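Local coordinates for kojibiose phosphorylase (Gut metagenome, PDB 6W0P), which belongs to glycoside hydrolase family 65, whose phosphorylases combine an N-terminal beta-sandwich domain, a helical catalytic barrel and a small C-terminal beta domain, at residues Val214-Asp222 against Glu230-Thr238; Asp351-Tyr362 against Thr667-Tyr678. One frame throughout, in Å; residues are numbered along the deposited sequence.

Contact 1: residues Val214-Asp222 against Glu230-Thr238; sequences VMRTNLKED and EVILNYELT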
# COMPACT_ATOMS: atom_id res chain seq x y z
N VAL A 214 12.95 -40.74 -7.49
CA VAL A 214 13.78 -41.95 -7.75
C VAL A 214 14.02 -42.09 -9.26
O VAL A 214 13.09 -41.86 -10.05
CB VAL A 214 13.11 -43.21 -7.17
CG1 VAL A 214 13.10 -43.17 -5.64
CG2 VAL A 214 11.71 -43.42 -7.71
N MET A 215 15.24 -42.47 -9.63
CA MET A 215 15.56 -42.79 -11.04
C MET A 215 16.31 -44.12 -11.13
O MET A 215 16.84 -44.60 -10.12
CB MET A 215 16.39 -41.68 -11.68
CG MET A 215 17.74 -41.51 -11.08
SD MET A 215 18.67 -40.38 -12.12
CE MET A 215 20.09 -40.02 -11.07
N ARG A 216 16.28 -44.69 -12.32
CA ARG A 216 17.06 -45.87 -12.74
C ARG A 216 17.14 -45.81 -14.26
O ARG A 216 16.34 -45.04 -14.85
CB ARG A 216 16.37 -47.15 -12.30
CG ARG A 216 15.13 -47.47 -13.11
CD ARG A 216 14.34 -48.58 -12.48
NE ARG A 216 14.87 -49.89 -12.82
CZ ARG A 216 15.19 -50.83 -11.93
NH1 ARG A 216 15.11 -50.57 -10.62
NH2 ARG A 216 15.65 -52.00 -12.34
N THR A 217 18.00 -46.63 -14.86
CA THR A 217 18.39 -46.52 -16.30
C THR A 217 18.49 -47.94 -16.86
O THR A 217 18.27 -48.89 -16.08
CB THR A 217 19.66 -45.67 -16.48
OG1 THR A 217 20.82 -46.43 -16.15
CG2 THR A 217 19.65 -44.40 -15.65
N ASN A 218 18.74 -48.05 -18.16
CA ASN A 218 18.96 -49.33 -18.88
C ASN A 218 20.48 -49.55 -19.02
O ASN A 218 20.92 -50.11 -20.01
CB ASN A 218 18.19 -49.34 -20.22
CG ASN A 218 18.60 -48.21 -21.15
OD1 ASN A 218 19.37 -47.35 -20.76
ND2 ASN A 218 18.08 -48.20 -22.38
N LEU A 219 21.28 -49.09 -18.08
CA LEU A 219 22.75 -49.30 -18.15
C LEU A 219 23.31 -49.21 -16.73
O LEU A 219 23.05 -48.18 -16.03
CB LEU A 219 23.36 -48.25 -19.09
CG LEU A 219 24.85 -48.41 -19.39
CD1 LEU A 219 25.13 -49.68 -20.18
CD2 LEU A 219 25.39 -47.21 -20.15
N LYS A 220 24.04 -50.25 -16.31
CA LYS A 220 24.85 -50.23 -15.06
C LYS A 220 25.79 -49.01 -15.11
O LYS A 220 26.48 -48.83 -16.13
CB LYS A 220 25.65 -51.53 -14.90
CG LYS A 220 26.42 -51.64 -13.59
CD LYS A 220 25.54 -51.76 -12.36
CE LYS A 220 26.31 -51.52 -11.07
NZ LYS A 220 25.49 -51.84 -9.88
N GLU A 221 25.77 -48.19 -14.06
CA GLU A 221 26.67 -47.02 -13.89
C GLU A 221 28.06 -47.49 -13.43
O GLU A 221 28.17 -48.62 -12.93
CB GLU A 221 26.02 -46.03 -12.92
CG GLU A 221 26.11 -46.43 -11.45
CD GLU A 221 25.25 -47.60 -10.99
OE1 GLU A 221 24.34 -48.03 -11.73
OE2 GLU A 221 25.50 -48.09 -9.87
N ASP A 222 29.07 -46.65 -13.61
CA ASP A 222 30.48 -46.92 -13.22
C ASP A 222 30.61 -46.54 -11.75
O ASP A 222 31.38 -47.18 -11.06
CB ASP A 222 31.46 -46.17 -14.13
CG ASP A 222 31.50 -46.72 -15.54
OD1 ASP A 222 32.00 -47.83 -15.72
OD2 ASP A 222 30.98 -46.04 -16.45
N GLU A 230 21.02 -34.20 -3.34
CA GLU A 230 21.30 -34.59 -4.75
C GLU A 230 21.88 -36.01 -4.80
O GLU A 230 22.70 -36.38 -3.92
CB GLU A 230 22.17 -33.56 -5.48
CG GLU A 230 23.65 -33.66 -5.20
CD GLU A 230 24.54 -32.71 -6.00
OE1 GLU A 230 24.03 -32.07 -6.94
OE2 GLU A 230 25.74 -32.63 -5.68
N VAL A 231 21.48 -36.78 -5.82
CA VAL A 231 22.12 -38.08 -6.14
C VAL A 231 22.58 -38.04 -7.59
O VAL A 231 21.98 -37.33 -8.39
CB VAL A 231 21.19 -39.26 -5.81
CG1 VAL A 231 20.89 -39.27 -4.32
CG2 VAL A 231 19.91 -39.23 -6.64
N ILE A 232 23.66 -38.75 -7.89
CA ILE A 232 24.33 -38.75 -9.22
C ILE A 232 24.61 -40.21 -9.60
O ILE A 232 25.05 -40.98 -8.73
CB ILE A 232 25.59 -37.87 -9.21
CG1 ILE A 232 25.31 -36.48 -8.63
CG2 ILE A 232 26.21 -37.79 -10.59
CD1 ILE A 232 26.55 -35.61 -8.51
N LEU A 233 24.30 -40.56 -10.84
CA LEU A 233 24.81 -41.77 -11.51
C LEU A 233 25.90 -41.33 -12.50
O LEU A 233 25.62 -40.44 -13.32
CB LEU A 233 23.62 -42.47 -12.18
CG LEU A 233 22.63 -43.18 -11.25
CD1 LEU A 233 21.33 -43.52 -11.98
CD2 LEU A 233 23.23 -44.44 -10.66
N ASN A 234 27.10 -41.92 -12.40
CA ASN A 234 28.28 -41.64 -13.28
C ASN A 234 28.35 -42.72 -14.37
O ASN A 234 28.31 -43.91 -14.01
CB ASN A 234 29.61 -41.60 -12.52
CG ASN A 234 29.68 -40.46 -11.53
OD1 ASN A 234 29.34 -39.32 -11.86
ND2 ASN A 234 30.14 -40.75 -10.32
N TYR A 235 28.46 -42.32 -15.63
CA TYR A 235 28.68 -43.25 -16.78
C TYR A 235 29.97 -42.82 -17.48
O TYR A 235 30.13 -41.64 -17.81
CB TYR A 235 27.45 -43.31 -17.69
CG TYR A 235 26.19 -43.70 -16.96
CD1 TYR A 235 25.86 -45.04 -16.77
CD2 TYR A 235 25.35 -42.74 -16.42
CE1 TYR A 235 24.73 -45.40 -16.06
CE2 TYR A 235 24.22 -43.09 -15.71
CZ TYR A 235 23.91 -44.43 -15.52
OH TYR A 235 22.80 -44.78 -14.81
N GLU A 236 30.89 -43.78 -17.60
CA GLU A 236 32.17 -43.63 -18.34
C GLU A 236 31.94 -44.34 -19.67
O GLU A 236 32.00 -45.57 -19.69
CB GLU A 236 33.34 -44.28 -17.59
CG GLU A 236 33.53 -43.78 -16.16
CD GLU A 236 33.98 -42.34 -16.03
OE1 GLU A 236 33.81 -41.78 -14.91
OE2 GLU A 236 34.49 -41.78 -17.03
N LEU A 237 31.60 -43.58 -20.71
CA LEU A 237 31.20 -44.19 -22.00
C LEU A 237 32.36 -44.07 -22.99
O LEU A 237 32.97 -42.97 -23.06
CB LEU A 237 29.94 -43.50 -22.51
CG LEU A 237 28.75 -43.51 -21.55
CD1 LEU A 237 27.63 -42.65 -22.07
CD2 LEU A 237 28.27 -44.93 -21.28
N THR A 238 32.59 -45.15 -23.72
CA THR A 238 33.44 -45.18 -24.93
C THR A 238 32.51 -45.15 -26.13
O THR A 238 31.69 -46.05 -26.27
CB THR A 238 34.39 -46.39 -24.88
OG1 THR A 238 35.06 -46.20 -23.64
CG2 THR A 238 35.36 -46.45 -26.04
O HOH W 1 22.44 -47.08 -13.61
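One water joins Tyr235 OH to Leu219 O and Glu221 OE1, in the loop that follows Thr217. Leu219 O lies 2.7 Å from the water and Glu221 OE1 2.8 Å. Tyr235 OH lies 2.6 Å from the same water. Leu219 O also sits at the edge of the phenol ring, close to CE1, while Glu221 CA approaches the same ring obliquely and Glu221 CB lies near CE1. With its CG between the backbone N and carbonyl carbon (chi1 76°) and a second bend at chi2, Glu221 turns its carboxylate back to the water and lays CG 3.6 Å from Leu233 CD2. Beyond it the backbone locks on: Asp222 N donates to Asn234 O (2.9 Å). Asp222 OD2 in turn accepts the N-H of Glu236 on its anti side, 26° out of the carboxylate plane, although the modelled length is doubtfully short. These bonds tie the end of a linker crossing between the two sheets of the N-terminal beta-sandwich, from strand 210-217 to strand 223-227, the edge neighbour of strand 230-239. The strand segments 214-217 and 230-238 run 9.3 Å apart and nearly parallel, at 6°. Their gap is filled by apolar ends: the extended Met215 meets Leu233 tip to tip, CE to CD1 at 3.8 Å. The chemistry thus changes from apolar packing between the strands to a buried, water-bridged polar cluster and then to backbone bonds at the exposed end.

Contact 2: residues Asp351-Tyr362 against Thr667-Tyr678; sequences DNETYCLPFYLY and TSIAAAWMNIVY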
# COMPACT_ATOMS: atom_id res chain seq x y z
N ASP A 351 -10.27 -16.09 -13.08
CA ASP A 351 -10.08 -16.51 -14.50
C ASP A 351 -10.39 -18.00 -14.69
O ASP A 351 -10.89 -18.35 -15.77
CB ASP A 351 -8.61 -16.45 -14.98
CG ASP A 351 -7.96 -15.08 -14.93
OD1 ASP A 351 -8.03 -14.46 -13.87
OD2 ASP A 351 -7.42 -14.65 -15.99
N ASN A 352 -10.00 -18.81 -13.71
CA ASN A 352 -10.18 -20.28 -13.77
C ASN A 352 -11.67 -20.53 -14.00
O ASN A 352 -11.99 -21.28 -14.91
CB ASN A 352 -9.66 -20.98 -12.52
CG ASN A 352 -8.15 -21.09 -12.50
OD1 ASN A 352 -7.47 -20.49 -13.33
ND2 ASN A 352 -7.60 -21.87 -11.59
N GLU A 353 -12.51 -19.89 -13.20
CA GLU A 353 -13.96 -20.17 -13.14
C GLU A 353 -14.68 -19.52 -14.34
O GLU A 353 -15.61 -20.13 -14.83
CB GLU A 353 -14.55 -19.69 -11.82
CG GLU A 353 -14.22 -20.59 -10.65
CD GLU A 353 -12.76 -20.61 -10.20
OE1 GLU A 353 -12.10 -19.55 -10.20
OE2 GLU A 353 -12.30 -21.71 -9.82
N THR A 354 -14.25 -18.35 -14.79
CA THR A 354 -15.05 -17.49 -15.68
C THR A 354 -14.53 -17.53 -17.12
O THR A 354 -15.23 -16.97 -17.97
CB THR A 354 -15.05 -16.06 -15.14
OG1 THR A 354 -13.70 -15.60 -14.98
CG2 THR A 354 -15.78 -15.97 -13.82
N TYR A 355 -13.34 -18.10 -17.38
CA TYR A 355 -12.63 -18.04 -18.69
C TYR A 355 -12.06 -19.43 -19.07
O TYR A 355 -12.22 -19.86 -20.23
CB TYR A 355 -11.40 -17.12 -18.65
CG TYR A 355 -11.57 -15.65 -18.96
CD1 TYR A 355 -12.12 -14.77 -18.04
CD2 TYR A 355 -11.05 -15.10 -20.13
CE1 TYR A 355 -12.22 -13.41 -18.30
CE2 TYR A 355 -11.13 -13.74 -20.40
CZ TYR A 355 -11.72 -12.89 -19.48
OH TYR A 355 -11.83 -11.55 -19.73
N CYS A 356 -11.34 -20.06 -18.14
CA CYS A 356 -10.68 -21.37 -18.39
C CYS A 356 -11.69 -22.52 -18.37
O CYS A 356 -11.56 -23.41 -19.19
CB CYS A 356 -9.55 -21.64 -17.41
SG CYS A 356 -8.26 -20.37 -17.51
N LEU A 357 -12.70 -22.49 -17.49
CA LEU A 357 -13.58 -23.66 -17.26
C LEU A 357 -14.21 -24.14 -18.56
O LEU A 357 -14.26 -25.34 -18.80
CB LEU A 357 -14.64 -23.31 -16.22
CG LEU A 357 -15.57 -24.45 -15.81
CD1 LEU A 357 -14.77 -25.60 -15.25
CD2 LEU A 357 -16.58 -23.96 -14.80
N PRO A 358 -14.79 -23.26 -19.41
CA PRO A 358 -15.61 -23.73 -20.53
C PRO A 358 -14.94 -24.75 -21.47
O PRO A 358 -15.58 -25.67 -21.91
CB PRO A 358 -15.89 -22.43 -21.28
CG PRO A 358 -15.91 -21.39 -20.20
CD PRO A 358 -14.75 -21.79 -19.32
N PHE A 359 -13.65 -24.59 -21.75
CA PHE A 359 -12.92 -25.60 -22.57
C PHE A 359 -13.13 -26.98 -21.92
O PHE A 359 -13.40 -27.96 -22.65
CB PHE A 359 -11.44 -25.25 -22.71
CG PHE A 359 -10.65 -26.36 -23.35
CD1 PHE A 359 -10.64 -26.52 -24.72
CD2 PHE A 359 -9.97 -27.27 -22.57
CE1 PHE A 359 -9.95 -27.57 -25.30
CE2 PHE A 359 -9.26 -28.32 -23.15
CZ PHE A 359 -9.25 -28.46 -24.51
N TYR A 360 -12.99 -27.08 -20.60
CA TYR A 360 -13.06 -28.38 -19.87
C TYR A 360 -14.51 -28.90 -19.84
O TYR A 360 -14.69 -30.11 -19.93
CB TYR A 360 -12.39 -28.29 -18.49
CG TYR A 360 -10.94 -27.91 -18.60
CD1 TYR A 360 -9.97 -28.84 -18.97
CD2 TYR A 360 -10.52 -26.62 -18.33
CE1 TYR A 360 -8.64 -28.48 -19.09
CE2 TYR A 360 -9.19 -26.24 -18.46
CZ TYR A 360 -8.24 -27.18 -18.84
OH TYR A 360 -6.93 -26.80 -18.96
N LEU A 361 -15.50 -28.01 -19.73
CA LEU A 361 -16.94 -28.36 -19.68
C LEU A 361 -17.33 -29.11 -20.95
O LEU A 361 -18.15 -30.01 -20.85
CB LEU A 361 -17.78 -27.09 -19.52
CG LEU A 361 -17.84 -26.51 -18.11
CD1 LEU A 361 -18.47 -25.13 -18.12
CD2 LEU A 361 -18.57 -27.44 -17.14
N TYR A 362 -16.72 -28.78 -22.09
CA TYR A 362 -17.09 -29.31 -23.42
C TYR A 362 -16.14 -30.42 -23.87
O TYR A 362 -16.39 -30.96 -24.96
CB TYR A 362 -17.16 -28.16 -24.43
CG TYR A 362 -18.38 -27.31 -24.28
CD1 TYR A 362 -19.61 -27.74 -24.74
CD2 TYR A 362 -18.32 -26.07 -23.65
CE1 TYR A 362 -20.74 -26.96 -24.59
CE2 TYR A 362 -19.43 -25.27 -23.51
CZ TYR A 362 -20.65 -25.72 -23.97
OH TYR A 362 -21.77 -24.96 -23.80
N THR A 667 -4.74 -17.94 -19.39
CA THR A 667 -6.06 -17.34 -19.72
C THR A 667 -6.10 -16.95 -21.20
O THR A 667 -7.11 -17.19 -21.86
CB THR A 667 -6.41 -16.14 -18.84
OG1 THR A 667 -6.62 -16.66 -17.55
CG2 THR A 667 -7.67 -15.43 -19.28
N SER A 668 -5.02 -16.38 -21.70
CA SER A 668 -4.88 -16.00 -23.12
C SER A 668 -5.00 -17.25 -24.00
O SER A 668 -5.69 -17.19 -25.05
CB SER A 668 -3.60 -15.27 -23.37
OG SER A 668 -3.33 -15.31 -24.77
N ILE A 669 -4.42 -18.35 -23.55
CA ILE A 669 -4.46 -19.66 -24.25
C ILE A 669 -5.91 -20.15 -24.27
O ILE A 669 -6.36 -20.54 -25.37
CB ILE A 669 -3.47 -20.64 -23.59
CG1 ILE A 669 -2.04 -20.24 -23.97
CG2 ILE A 669 -3.74 -22.09 -23.96
CD1 ILE A 669 -0.98 -20.98 -23.25
N ALA A 670 -6.62 -20.12 -23.14
CA ALA A 670 -8.03 -20.54 -23.01
C ALA A 670 -8.89 -19.65 -23.90
O ALA A 670 -9.81 -20.16 -24.54
CB ALA A 670 -8.51 -20.47 -21.59
N ALA A 671 -8.59 -18.35 -23.93
CA ALA A 671 -9.39 -17.32 -24.63
C ALA A 671 -9.39 -17.58 -26.13
O ALA A 671 -10.34 -17.16 -26.78
CB ALA A 671 -8.85 -15.94 -24.33
N ALA A 672 -8.35 -18.23 -26.67
CA ALA A 672 -8.24 -18.47 -28.13
C ALA A 672 -9.33 -19.48 -28.50
O ALA A 672 -10.06 -19.26 -29.49
CB ALA A 672 -6.86 -18.97 -28.48
N TRP A 673 -9.48 -20.52 -27.67
CA TRP A 673 -10.52 -21.54 -27.88
C TRP A 673 -11.88 -20.85 -27.77
O TRP A 673 -12.73 -21.09 -28.63
CB TRP A 673 -10.40 -22.68 -26.87
CG TRP A 673 -11.49 -23.69 -27.02
CD1 TRP A 673 -11.48 -24.80 -27.81
CD2 TRP A 673 -12.78 -23.68 -26.38
NE1 TRP A 673 -12.65 -25.49 -27.68
CE2 TRP A 673 -13.46 -24.83 -26.81
CE3 TRP A 673 -13.39 -22.83 -25.46
CZ2 TRP A 673 -14.75 -25.13 -26.38
CZ3 TRP A 673 -14.67 -23.13 -25.03
CH2 TRP A 673 -15.33 -24.27 -25.48
N MET A 674 -12.07 -20.04 -26.73
CA MET A 674 -13.33 -19.32 -26.45
C MET A 674 -13.69 -18.42 -27.63
O MET A 674 -14.87 -18.46 -28.06
CB MET A 674 -13.18 -18.44 -25.22
CG MET A 674 -12.77 -19.22 -24.02
SD MET A 674 -14.24 -19.62 -23.13
CE MET A 674 -14.57 -18.08 -22.30
N ASN A 675 -12.72 -17.62 -28.09
CA ASN A 675 -12.89 -16.69 -29.24
C ASN A 675 -13.38 -17.49 -30.46
O ASN A 675 -14.23 -16.95 -31.21
CB ASN A 675 -11.64 -15.88 -29.57
CG ASN A 675 -11.97 -14.51 -30.14
OD1 ASN A 675 -11.23 -13.56 -29.88
ND2 ASN A 675 -13.03 -14.41 -30.93
N ILE A 676 -12.90 -18.72 -30.65
CA ILE A 676 -13.27 -19.54 -31.84
C ILE A 676 -14.70 -20.10 -31.65
O ILE A 676 -15.52 -19.87 -32.56
CB ILE A 676 -12.22 -20.63 -32.14
CG1 ILE A 676 -10.93 -19.98 -32.68
CG2 ILE A 676 -12.79 -21.67 -33.09
CD1 ILE A 676 -9.74 -20.95 -32.88
N VAL A 677 -15.00 -20.71 -30.49
CA VAL A 677 -16.25 -21.51 -30.29
C VAL A 677 -17.42 -20.62 -29.81
O VAL A 677 -18.52 -20.74 -30.39
CB VAL A 677 -16.01 -22.72 -29.38
CG1 VAL A 677 -17.29 -23.46 -29.08
CG2 VAL A 677 -15.02 -23.69 -30.00
N TYR A 678 -17.23 -19.76 -28.83
CA TYR A 678 -18.26 -18.78 -28.40
C TYR A 678 -18.36 -17.64 -29.42
O TYR A 678 -19.46 -17.11 -29.61
CB TYR A 678 -17.98 -18.21 -27.01
CG TYR A 678 -18.26 -19.17 -25.89
CD1 TYR A 678 -19.54 -19.64 -25.65
CD2 TYR A 678 -17.25 -19.60 -25.05
CE1 TYR A 678 -19.82 -20.53 -24.62
CE2 TYR A 678 -17.51 -20.48 -24.00
CZ TYR A 678 -18.79 -20.96 -23.80
OH TYR A 678 -19.04 -21.79 -22.75
O HOH W 2 -21.55 -22.58 -22.31
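Helix-helix packing in the buried interior of the catalytic domain joins Asp351-Tyr362 to Thr667-Tyr678, more than 300 residues later in the chain. The helix axes cross at 57° and approach to 8.6 Å, closest at two small residues: Cys356 and Ala670 bring their CA atoms within 5.4 Å, and Ala670 CB rests against the Cys356 backbone. At one end Thr667 OG1 donates to Asp351 OD2 (2.7 Å), meeting the carboxylate on its anti side and somewhat out of its plane; Asp351 has two conformers, so this bond may hold only part of the time. Aromatic groups take over at the other end. Phe359, its CG anti to the backbone N (chi1 171°), turns the CD1 edge of its ring onto a face of Trp673. The pair is T-shaped, with planes at 88° and the phenyl and five-membered ring centroids 5.0 Å apart. Phe359 CA sits over the six-membered ring of the same indole, a CH-pi contact of 3.9 Å to the centroid, while Val677 CG2 packs on the opposite face. Both helices belong to the all-helical barrel of this family, the (alpha/alpha)6 fold, and helix 308-324 adds Met321 against Phe359 and Ala670. Pro358 lies at a kink where the helical hydrogen bonding is interrupted, and turns its ring to the second helix. Pro358 CB lies 3.7 Å from Met674 SD, and it also meets the Tyr678 ring at its edge. The Tyr678 hydroxyl reaches past the proline to a water, 2.7 Å from its OH, and Tyr362 OH, from segment 351-362, lies 2.8 Å from the same water.

The two contacts share no element and no domain: their centres are 44 Å apart, with about 27 Å between nearest atoms. Contact 1 lies toward the periphery, 36 Å from the centre of the chain and partly exposed; contact 2 is only 10 Å from that centre and buried. The chemistry follows the setting. In contact 1, close neighbours in sequence bridge two facing sheets, and a backbone hydrogen bond and a shared water accompany apolar packing. Contact 2 brings together helices remote in sequence, chiefly through aromatic and sulfur-containing side chains with a single direct side-chain hydrogen bond. Each has a bridging water bound by a tyrosine hydroxyl.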